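Local coordinates for protein mannan endo-1,6-alpha-mannosidase (PDB 6RY0) that probably cleaves alpha-1,6-mannosidic linkages in unbranched mannans, as a glycoside hydrolase family 76 enzyme linked to the transfer of GPI-anchored glycoproteins into the fungal cell wall, at residues I36-M47 with A392-L403; T122-Q130 with L180-N188. One frame throughout, in Å; residues are numbered along the deposited sequence. Where two conformers were deposited one is given.

Contact 1: residues I36-M47 with A392-L403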
loop_
_atom_site.group_PDB
_atom_site.type_symbol
_atom_site.label_atom_id
_atom_site.label_comp_id
_atom_site.label_asym_id
_atom_site.label_seq_id
_atom_site.Cartn_x
_atom_site.Cartn_y
_atom_site.Cartn_z
ATOM N N ILE A 36 -4.297 -1.856 23.443
ATOM C CA ILE A 36 -4.026 -1.676 22.011
ATOM C C ILE A 36 -5.091 -0.810 21.381
ATOM O O ILE A 36 -4.785 0.091 20.589
ATOM C CB ILE A 36 -3.916 -3.016 21.305
ATOM C CG1 ILE A 36 -2.697 -3.803 21.812
ATOM C CG2 ILE A 36 -3.798 -2.833 19.785
ATOM C CD1 ILE A 36 -2.715 -5.282 21.423
ATOM N N LEU A 37 -6.361 -1.054 21.695
ATOM C CA LEU A 37 -7.436 -0.220 21.152
ATOM C C LEU A 37 -7.275 1.227 21.533
ATOM O O LEU A 37 -7.459 2.103 20.690
ATOM C CB LEU A 37 -8.801 -0.731 21.604
ATOM C CG LEU A 37 -9.295 -2.006 20.933
ATOM C CD1 LEU A 37 -10.438 -2.618 21.758
ATOM C CD2 LEU A 37 -9.777 -1.691 19.541
ATOM N N GLU A 38 -6.937 1.486 22.797
ATOM C CA GLU A 38 -6.753 2.864 23.220
ATOM C C GLU A 38 -5.557 3.505 22.532
ATOM O O GLU A 38 -5.630 4.658 22.094
ATOM C CB GLU A 38 -6.597 2.956 24.750
ATOM C CG GLU A 38 -6.288 4.372 25.251
ATOM C CD GLU A 38 -6.118 4.489 26.745
ATOM O OE1 GLU A 38 -6.913 3.827 27.467
ATOM O OE2 GLU A 38 -5.209 5.269 27.199
ATOM N N SER A 39 -4.431 2.794 22.483
ATOM C CA SER A 39 -3.264 3.331 21.796
ATOM C C SER A 39 -3.575 3.621 20.326
ATOM O O SER A 39 -3.223 4.676 19.804
ATOM C CB SER A 39 -2.100 2.377 21.927
ATOM O OG SER A 39 -1.650 2.357 23.270
ATOM N N ALA A 40 -4.240 2.682 19.660
ATOM C CA ALA A 40 -4.599 2.893 18.259
ATOM C C ALA A 40 -5.516 4.095 18.091
ATOM O O ALA A 40 -5.357 4.851 17.132
ATOM C CB ALA A 40 -5.247 1.628 17.694
ATOM N N ARG A 41 -6.466 4.288 19.001
ATOM C CA ARG A 41 -7.348 5.431 18.872
ATOM C C ARG A 41 -6.584 6.739 19.004
ATOM O O ARG A 41 -6.837 7.694 18.258
ATOM C CB ARG A 41 -8.468 5.325 19.910
ATOM C CG ARG A 41 -9.593 6.261 19.655
ATOM C CD ARG A 41 -10.706 6.141 20.654
ATOM N NE ARG A 41 -10.503 7.034 21.792
ATOM C CZ ARG A 41 -10.653 8.364 21.771
ATOM N NH1 ARG A 41 -11.020 9.024 20.653
ATOM N NH2 ARG A 41 -10.410 9.070 22.879
ATOM N N THR A 42 -5.630 6.792 19.921
ATOM C CA THR A 42 -4.836 8.007 20.074
ATOM C C THR A 42 -3.911 8.223 18.898
ATOM O O THR A 42 -3.751 9.361 18.422
ATOM C CB THR A 42 -4.057 7.942 21.409
ATOM O OG1 THR A 42 -4.962 7.701 22.491
ATOM C CG2 THR A 42 -3.254 9.200 21.652
ATOM N N LEU A 43 -3.337 7.145 18.377
ATOM C CA LEU A 43 -2.504 7.244 17.183
ATOM C C LEU A 43 -3.344 7.691 15.981
ATOM O O LEU A 43 -2.859 8.445 15.111
ATOM C CB LEU A 43 -1.837 5.902 16.896
ATOM C CG LEU A 43 -0.702 5.554 17.860
ATOM C CD1 LEU A 43 -0.460 4.059 17.855
ATOM C CD2 LEU A 43 0.541 6.313 17.505
ATOM N N ALA A 44 -4.593 7.249 15.897
ATOM C CA ALA A 44 -5.474 7.658 14.816
ATOM C C ALA A 44 -5.760 9.159 14.912
ATOM O O ALA A 44 -5.860 9.853 13.895
ATOM C CB ALA A 44 -6.758 6.831 14.814
ATOM N N TYR A 45 -5.928 9.662 16.126
ATOM C CA TYR A 45 -6.105 11.097 16.363
ATOM C C TYR A 45 -4.860 11.863 15.923
ATOM O O TYR A 45 -4.966 12.846 15.194
ATOM C CB TYR A 45 -6.425 11.299 17.868
ATOM C CG TYR A 45 -6.539 12.750 18.250
ATOM C CD1 TYR A 45 -5.421 13.503 18.556
ATOM C CD2 TYR A 45 -7.798 13.373 18.308
ATOM C CE1 TYR A 45 -5.571 14.887 18.867
ATOM C CE2 TYR A 45 -7.937 14.718 18.627
ATOM C CZ TYR A 45 -6.834 15.453 18.857
ATOM O OH TYR A 45 -6.930 16.796 19.132
ATOM N N ASP A 46 -3.680 11.451 16.378
ATOM C CA ASP A 46 -2.471 12.184 16.039
ATOM C C ASP A 46 -2.189 12.168 14.554
ATOM O O ASP A 46 -1.732 13.172 14.016
ATOM C CB ASP A 46 -1.268 11.661 16.809
ATOM C CG ASP A 46 -1.145 12.256 18.201
ATOM O OD1 ASP A 46 -1.979 13.119 18.559
ATOM O OD2 ASP A 46 -0.183 11.871 18.937
ATOM N N MET A 47 -2.466 11.078 13.853
ATOM C CA MET A 47 -2.269 11.062 12.413
ATOM C C MET A 47 -3.264 12.025 11.734
ATOM O O MET A 47 -2.916 12.732 10.799
ATOM C CB MET A 47 -2.428 9.629 11.892
ATOM C CG MET A 47 -2.390 9.442 10.392
ATOM S SD MET A 47 -0.828 9.920 9.688
ATOM C CE MET A 47 -1.260 10.311 8.008
ATOM N N ALA A 392 3.810 8.785 11.620
ATOM C CA ALA A 392 2.560 8.622 12.348
ATOM C C ALA A 392 1.687 7.560 11.703
ATOM O O ALA A 392 1.065 6.735 12.380
ATOM C CB ALA A 392 1.846 9.954 12.431
ATOM N N MET A 393 1.629 7.568 10.371
ATOM C CA MET A 393 0.827 6.587 9.638
ATOM C C MET A 393 1.371 5.171 9.869
ATOM O O MET A 393 0.606 4.216 10.043
ATOM C CB MET A 393 0.854 6.931 8.145
ATOM C CG MET A 393 -0.205 6.176 7.319
ATOM S SD MET A 393 -0.056 6.356 5.530
ATOM C CE MET A 393 -0.019 8.128 5.383
ATOM N N SER A 394 2.700 5.049 9.849
ATOM C CA SER A 394 3.322 3.757 10.027
ATOM C C SER A 394 3.107 3.184 11.413
ATOM O O SER A 394 2.871 1.972 11.533
ATOM C CB SER A 394 4.808 3.817 9.660
ATOM O OG SER A 394 4.948 3.985 8.264
ATOM N N VAL A 395 3.185 4.007 12.465
ATOM C CA VAL A 395 2.923 3.482 13.793
ATOM C C VAL A 395 1.440 3.128 13.951
ATOM O O VAL A 395 1.110 2.096 14.531
ATOM C CB VAL A 395 3.395 4.427 14.900
ATOM C CG1 VAL A 395 3.104 3.821 16.269
ATOM C CG2 VAL A 395 4.887 4.706 14.733
ATOM N N LEU A 396 0.546 3.973 13.438
ATOM C CA LEU A 396 -0.876 3.652 13.454
ATOM C C LEU A 396 -1.138 2.282 12.812
ATOM O O LEU A 396 -1.876 1.451 13.353
ATOM C CB LEU A 396 -1.673 4.739 12.754
ATOM C CG LEU A 396 -3.169 4.457 12.529
ATOM C CD1 LEU A 396 -3.890 4.261 13.832
ATOM C CD2 LEU A 396 -3.783 5.604 11.746
ATOM N N ALA A 397 -0.535 2.053 11.650
ATOM C CA ALA A 397 -0.682 0.791 10.944
ATOM C C ALA A 397 -0.168 -0.386 11.768
ATOM O O ALA A 397 -0.826 -1.420 11.883
ATOM C CB ALA A 397 0.083 0.882 9.621
ATOM N N ALA A 398 1.013 -0.235 12.349
ATOM C CA ALA A 398 1.618 -1.326 13.110
ATOM C C ALA A 398 0.801 -1.667 14.342
ATOM O O ALA A 398 0.596 -2.841 14.658
ATOM C CB ALA A 398 3.058 -0.979 13.495
ATOM N N VAL A 399 0.351 -0.654 15.073
ATOM C CA VAL A 399 -0.382 -0.913 16.301
ATOM C C VAL A 399 -1.766 -1.467 15.997
ATOM O O VAL A 399 -2.207 -2.440 16.612
ATOM C CB VAL A 399 -0.416 0.352 17.188
ATOM C CG1 VAL A 399 -1.351 0.155 18.378
ATOM C CG2 VAL A 399 0.986 0.692 17.653
ATOM N N SER A 400 -2.479 -0.871 15.035
ATOM C CA SER A 400 -3.799 -1.394 14.696
ATOM C C SER A 400 -3.724 -2.844 14.266
ATOM O O SER A 400 -4.575 -3.675 14.603
ATOM C CB SER A 400 -4.467 -0.578 13.578
ATOM O OG SER A 400 -4.602 0.769 13.935
ATOM N N SER A 401 -2.700 -3.181 13.488
ATOM C CA SER A 401 -2.598 -4.521 12.958
ATOM C C SER A 401 -2.280 -5.562 14.035
ATOM O O SER A 401 -2.467 -6.760 13.788
ATOM C CB SER A 401 -1.592 -4.560 11.812
ATOM O OG SER A 401 -2.116 -3.848 10.703
ATOM N N LEU A 402 -1.894 -5.134 15.252
ATOM C CA LEU A 402 -1.804 -6.071 16.364
ATOM C C LEU A 402 -3.150 -6.721 16.676
ATOM O O LEU A 402 -3.175 -7.725 17.365
ATOM C CB LEU A 402 -1.289 -5.375 17.631
ATOM C CG LEU A 402 0.155 -4.890 17.566
ATOM C CD1 LEU A 402 0.462 -4.120 18.821
ATOM C CD2 LEU A 402 1.153 -6.041 17.363
ATOM N N LEU A 403 -4.249 -6.152 16.189
ATOM C CA LEU A 403 -5.561 -6.695 16.411
ATOM C C LEU A 403 -6.017 -7.669 15.332
ATOM O O LEU A 403 -7.175 -8.080 15.326
ATOM C CB LEU A 403 -6.580 -5.563 16.577
ATOM C CG LEU A 403 -6.272 -4.594 17.734
ATOM C CD1 LEU A 403 -7.117 -3.320 17.589
ATOM C CD2 LEU A 403 -6.484 -5.264 19.075
HETATM O O HOH W 1 -0.092 8.173 14.562
#
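The first and last long helices of this mainly helical GH76 domain, 33-48 and 389-401, lie side by side and nearly antiparallel where L43 and A40 meet L396 and V399, an arrangement consistent with closure of the family's alpha/alpha barrel. The axes of the two segments approach to 9.0 Å at a crossing angle of -159°. L396 and V399 act as knobs in holes: L396 enters among A40, L43, A44 and M47, while V399 fits among I36, S39, A40 and L43. With CG of L396 anti to its own backbone N (chi1 172°), its CD1 is carried across to the opposing backbone, 3.7 Å from A40 O. L43 divides its two methyls: CD1 presses on V399 CG2 at 3.7 Å and CD2 on V395 CG1 at 3.8 Å, the leucine side chain crossing both valines at about a right angle. Toward the N-terminal end of 36-47, I36 and L403 run past each other in opposite directions, CG2 of I36 lying 3.7 Å from CG of L403, and the side chain of L37 crosses that of L403 at about a right angle, CD2 against CD1. Replacing L403 by an alanine removes both of its methyls and is likely to open a gap beside I36 CG2 and leave L37 CD2 without its apolar partner. A single water ties the backbones together, donating to L43 O at 2.8 Å and to A392 O at 2.9 Å. Helix 342-358 adds V357 against V399. Cohesion between the two helices therefore rests mainly on shape and apolar packing, with this water supplying hydrogen bonds to two main-chain carbonyls that already serve their own helices.

Contact 2: residues T122-Q130 with L180-N188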
loop_
_atom_site.group_PDB
_atom_site.type_symbol
_atom_site.label_atom_id
_atom_site.label_comp_id
_atom_site.label_asym_id
_atom_site.label_seq_id
_atom_site.Cartn_x
_atom_site.Cartn_y
_atom_site.Cartn_z
ATOM N N THR A 122 -1.847 14.838 -13.282
ATOM C CA THR A 122 -1.064 14.115 -14.289
ATOM C C THR A 122 0.403 13.893 -13.905
ATOM O O THR A 122 0.913 12.799 -14.136
ATOM C CB THR A 122 -1.186 14.831 -15.639
ATOM O OG1 THR A 122 -2.575 14.777 -16.033
ATOM C CG2 THR A 122 -0.341 14.155 -16.696
ATOM N N ALA A 123 1.060 14.886 -13.308
ATOM C CA ALA A 123 2.471 14.756 -12.947
ATOM C C ALA A 123 2.726 13.686 -11.893
ATOM O O ALA A 123 3.851 13.208 -11.773
ATOM C CB ALA A 123 3.003 16.088 -12.479
ATOM N N SER A 124 1.671 13.300 -11.167
ATOM C CA SER A 124 1.695 12.254 -10.128
ATOM C C SER A 124 1.090 10.934 -10.609
ATOM O O SER A 124 0.894 10.036 -9.816
ATOM C CB SER A 124 0.911 12.706 -8.863
ATOM O OG SER A 124 1.749 13.070 -7.781
ATOM N N LEU A 125 0.806 10.805 -11.894
ATOM C CA LEU A 125 0.168 9.629 -12.409
ATOM C C LEU A 125 1.241 8.626 -12.867
ATOM O O LEU A 125 1.456 8.306 -14.062
ATOM C CB LEU A 125 -0.831 9.978 -13.506
ATOM C CG LEU A 125 -2.125 10.737 -13.121
ATOM C CD1 LEU A 125 -3.063 10.863 -14.321
ATOM C CD2 LEU A 125 -2.878 10.112 -11.960
ATOM N N GLY A 126 1.855 8.053 -11.846
ATOM C CA GLY A 126 2.465 6.766 -12.032
ATOM C C GLY A 126 1.438 5.659 -11.893
ATOM O O GLY A 126 0.390 5.811 -11.246
ATOM N N ASN A 127 1.800 4.495 -12.428
ATOM C CA ASN A 127 0.995 3.308 -12.197
ATOM C C ASN A 127 0.958 2.938 -10.717
ATOM O O ASN A 127 -0.045 2.413 -10.214
ATOM C CB ASN A 127 1.509 2.141 -13.027
ATOM C CG ASN A 127 1.039 2.225 -14.450
ATOM O OD1 ASN A 127 -0.158 2.139 -14.705
ATOM N ND2 ASN A 127 1.977 2.365 -15.385
ATOM N N ASP A 128 2.049 3.178 -9.998
ATOM C CA ASP A 128 2.052 2.967 -8.552
ATOM C C ASP A 128 1.136 3.959 -7.821
ATOM O O ASP A 128 0.411 3.576 -6.915
ATOM C CB ASP A 128 3.489 3.038 -7.980
ATOM C CG ASP A 128 4.289 4.300 -8.362
ATOM O OD1 ASP A 128 3.979 4.969 -9.361
ATOM O OD2 ASP A 128 5.233 4.647 -7.626
ATOM N N ASP A 129 1.170 5.229 -8.206
ATOM C CA ASP A 129 0.324 6.204 -7.542
ATOM C C ASP A 129 -1.143 5.832 -7.702
ATOM O O ASP A 129 -1.912 5.788 -6.739
ATOM C CB ASP A 129 0.550 7.613 -8.088
ATOM C CG ASP A 129 1.974 8.022 -8.075
ATOM O OD1 ASP A 129 2.664 7.789 -9.049
ATOM O OD2 ASP A 129 2.438 8.560 -7.086
ATOM N N GLN A 130 -1.538 5.579 -8.943
ATOM C CA GLN A 130 -2.904 5.156 -9.242
ATOM C C GLN A 130 -3.210 3.831 -8.534
ATOM O O GLN A 130 -4.301 3.650 -7.969
ATOM C CB GLN A 130 -3.059 4.996 -10.762
ATOM C CG GLN A 130 -4.464 4.658 -11.173
ATOM C CD GLN A 130 -4.586 4.075 -12.562
ATOM O OE1 GLN A 130 -3.611 3.545 -13.112
ATOM N NE2 GLN A 130 -5.788 4.127 -13.124
ATOM N N LEU A 180 4.760 -3.268 -16.824
ATOM C CA LEU A 180 4.391 -1.870 -16.767
ATOM C C LEU A 180 5.611 -0.988 -16.575
ATOM O O LEU A 180 6.532 -1.290 -15.824
ATOM C CB LEU A 180 3.454 -1.605 -15.582
ATOM C CG LEU A 180 2.057 -2.186 -15.652
ATOM C CD1 LEU A 180 1.345 -1.967 -14.333
ATOM C CD2 LEU A 180 1.277 -1.554 -16.760
ATOM N N ARG A 181 5.549 0.160 -17.244
ATOM C CA ARG A 181 6.392 1.300 -16.946
ATOM C C ARG A 181 5.934 1.972 -15.660
ATOM O O ARG A 181 4.771 1.901 -15.276
ATOM C CB ARG A 181 6.379 2.293 -18.114
ATOM C CG ARG A 181 6.915 1.686 -19.412
ATOM C CD ARG A 181 6.560 2.546 -20.603
ATOM N NE ARG A 181 7.028 1.977 -21.866
ATOM C CZ ARG A 181 8.189 2.298 -22.445
ATOM N NH1 ARG A 181 9.032 3.125 -21.838
ATOM N NH2 ARG A 181 8.494 1.792 -23.634
ATOM N N TRP A 182 6.853 2.672 -15.017
ATOM C CA TRP A 182 6.545 3.405 -13.813
ATOM C C TRP A 182 5.441 4.421 -14.051
ATOM O O TRP A 182 4.487 4.507 -13.276
ATOM C CB TRP A 182 7.820 4.072 -13.322
ATOM C CG TRP A 182 7.705 4.795 -12.052
ATOM C CD1 TRP A 182 6.757 4.650 -11.068
ATOM C CD2 TRP A 182 8.617 5.752 -11.583
ATOM N NE1 TRP A 182 7.054 5.466 -9.992
ATOM C CE2 TRP A 182 8.183 6.176 -10.306
ATOM C CE3 TRP A 182 9.767 6.321 -12.128
ATOM C CZ2 TRP A 182 8.869 7.131 -9.576
ATOM C CZ3 TRP A 182 10.439 7.253 -11.413
ATOM C CH2 TRP A 182 9.989 7.670 -10.153
ATOM N N GLN A 183 5.613 5.240 -15.088
ATOM C CA GLN A 183 4.723 6.346 -15.392
ATOM C C GLN A 183 3.669 6.002 -16.420
ATOM O O GLN A 183 3.878 5.152 -17.288
ATOM C CB GLN A 183 5.541 7.524 -15.871
ATOM C CG GLN A 183 6.557 8.023 -14.836
ATOM C CD GLN A 183 5.867 8.527 -13.571
ATOM O OE1 GLN A 183 4.966 9.352 -13.643
ATOM N NE2 GLN A 183 6.194 7.927 -12.434
ATOM N N ILE A 184 2.526 6.682 -16.305
ATOM C CA ILE A 184 1.447 6.544 -17.261
ATOM C C ILE A 184 1.640 7.442 -18.481
ATOM O O ILE A 184 1.610 6.977 -19.602
ATOM C CB ILE A 184 0.051 6.685 -16.570
ATOM C CG1 ILE A 184 -0.157 5.523 -15.605
ATOM C CG2 ILE A 184 -1.057 6.763 -17.611
ATOM C CD1 ILE A 184 -1.213 5.784 -14.570
ATOM N N PRO A 185 1.885 8.744 -18.276
ATOM C CA PRO A 185 2.098 9.610 -19.447
ATOM C C PRO A 185 3.483 9.379 -20.094
ATOM O O PRO A 185 4.505 9.421 -19.388
ATOM C CB PRO A 185 1.992 11.036 -18.856
ATOM C CG PRO A 185 1.355 10.874 -17.510
ATOM C CD PRO A 185 1.853 9.535 -17.031
ATOM N N PRO A 186 3.533 9.154 -21.426
ATOM C CA PRO A 186 4.843 8.899 -22.044
ATOM C C PRO A 186 5.843 10.030 -21.889
ATOM O O PRO A 186 7.041 9.792 -21.983
ATOM C CB PRO A 186 4.497 8.665 -23.522
ATOM C CG PRO A 186 3.183 8.040 -23.466
ATOM C CD PRO A 186 2.452 8.836 -22.375
ATOM N N THR A 187 5.354 11.243 -21.660
ATOM C CA THR A 187 6.228 12.386 -21.454
ATOM C C THR A 187 6.626 12.633 -19.984
ATOM O O THR A 187 7.394 13.550 -19.712
ATOM C CB THR A 187 5.589 13.673 -22.034
ATOM O OG1 THR A 187 4.289 13.855 -21.474
ATOM C CG2 THR A 187 5.449 13.564 -23.548
ATOM N N ASN A 188 6.144 11.824 -19.039
ATOM C CA ASN A 188 6.554 12.003 -17.643
ATOM C C ASN A 188 7.951 11.427 -17.440
ATOM O O ASN A 188 8.251 10.335 -17.935
ATOM C CB ASN A 188 5.622 11.274 -16.672
ATOM C CG ASN A 188 4.466 12.126 -16.186
ATOM O OD1 ASN A 188 4.129 13.143 -16.782
ATOM N ND2 ASN A 188 3.809 11.664 -15.121
HETATM O O HOH W 2 4.510 10.647 -11.239
HETATM O O HOH W 3 2.219 3.121 -18.307
HETATM O O HOH W 4 5.137 7.559 -9.538
#
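N127 and G126 meet W182 and Q183 where helix 127-142 begins: G126, the N-cap residue, forms a single beta bridge with Q183, and the loop 180-188 runs past the helix start. Just before it, L125 sits at the centre of an inverse gamma turn and its O accepts I184 N at 3.0 Å. N127 makes the further links to the loop. Its CB rests 3.8 Å from W182 O, the same carbonyl that takes the N127 backbone N-H. From there CG turns beside the backbone N (chi1 -80°), bringing the amide to the same side as that N-H, with I184 CG1 packed against CG. At the tip the branches part: OD1 lies 3.5 Å from I184 CG1 and receives a weak hydrogen bond from R171, while ND2 donates to R181 O at 2.8 Å, a partner close to the amide plane, and also to a water that bridges to Q183 O. D128, the next residue, takes the indole N-H of W182 on OD2 at 3.1 Å; the nitrogen stands above the carboxylate plane, 41° out of it, but the oxygen lies near the ring plane. Q183 NE2 sits over the centre of the W182 ring. Q183 OE1 accepts N188 ND2 at 3.0 Å, and the other N-H of the N188 amide reaches T122 O at 3.3 Å, fixing how N188 is rotated. Successive carbonyls of R181 and W182 are thus met by the side-chain and main-chain N-H of one asparagine, so the start of the helix and the irregular loop are joined by directional bonds that set their relative position.

How the contacts relate
Contact 2 is nested in sequence within the long loop that contact 1 closes, and the two lie on opposite sides of the chain's centre. Their centres are 31 Å apart and their nearest atoms about 12 Å, so they do not touch. Helix 76-93 serves both: Y86 and Y89 reach contact 1, and W76 packs on L125 and D129 of contact 2. On the contact 1 side, the side chain of M47 lies about 11 Å from that of D73, which with H385 holds the calcium ion. D129, in contact 2, belongs to a second calcium site, unoccupied in this model.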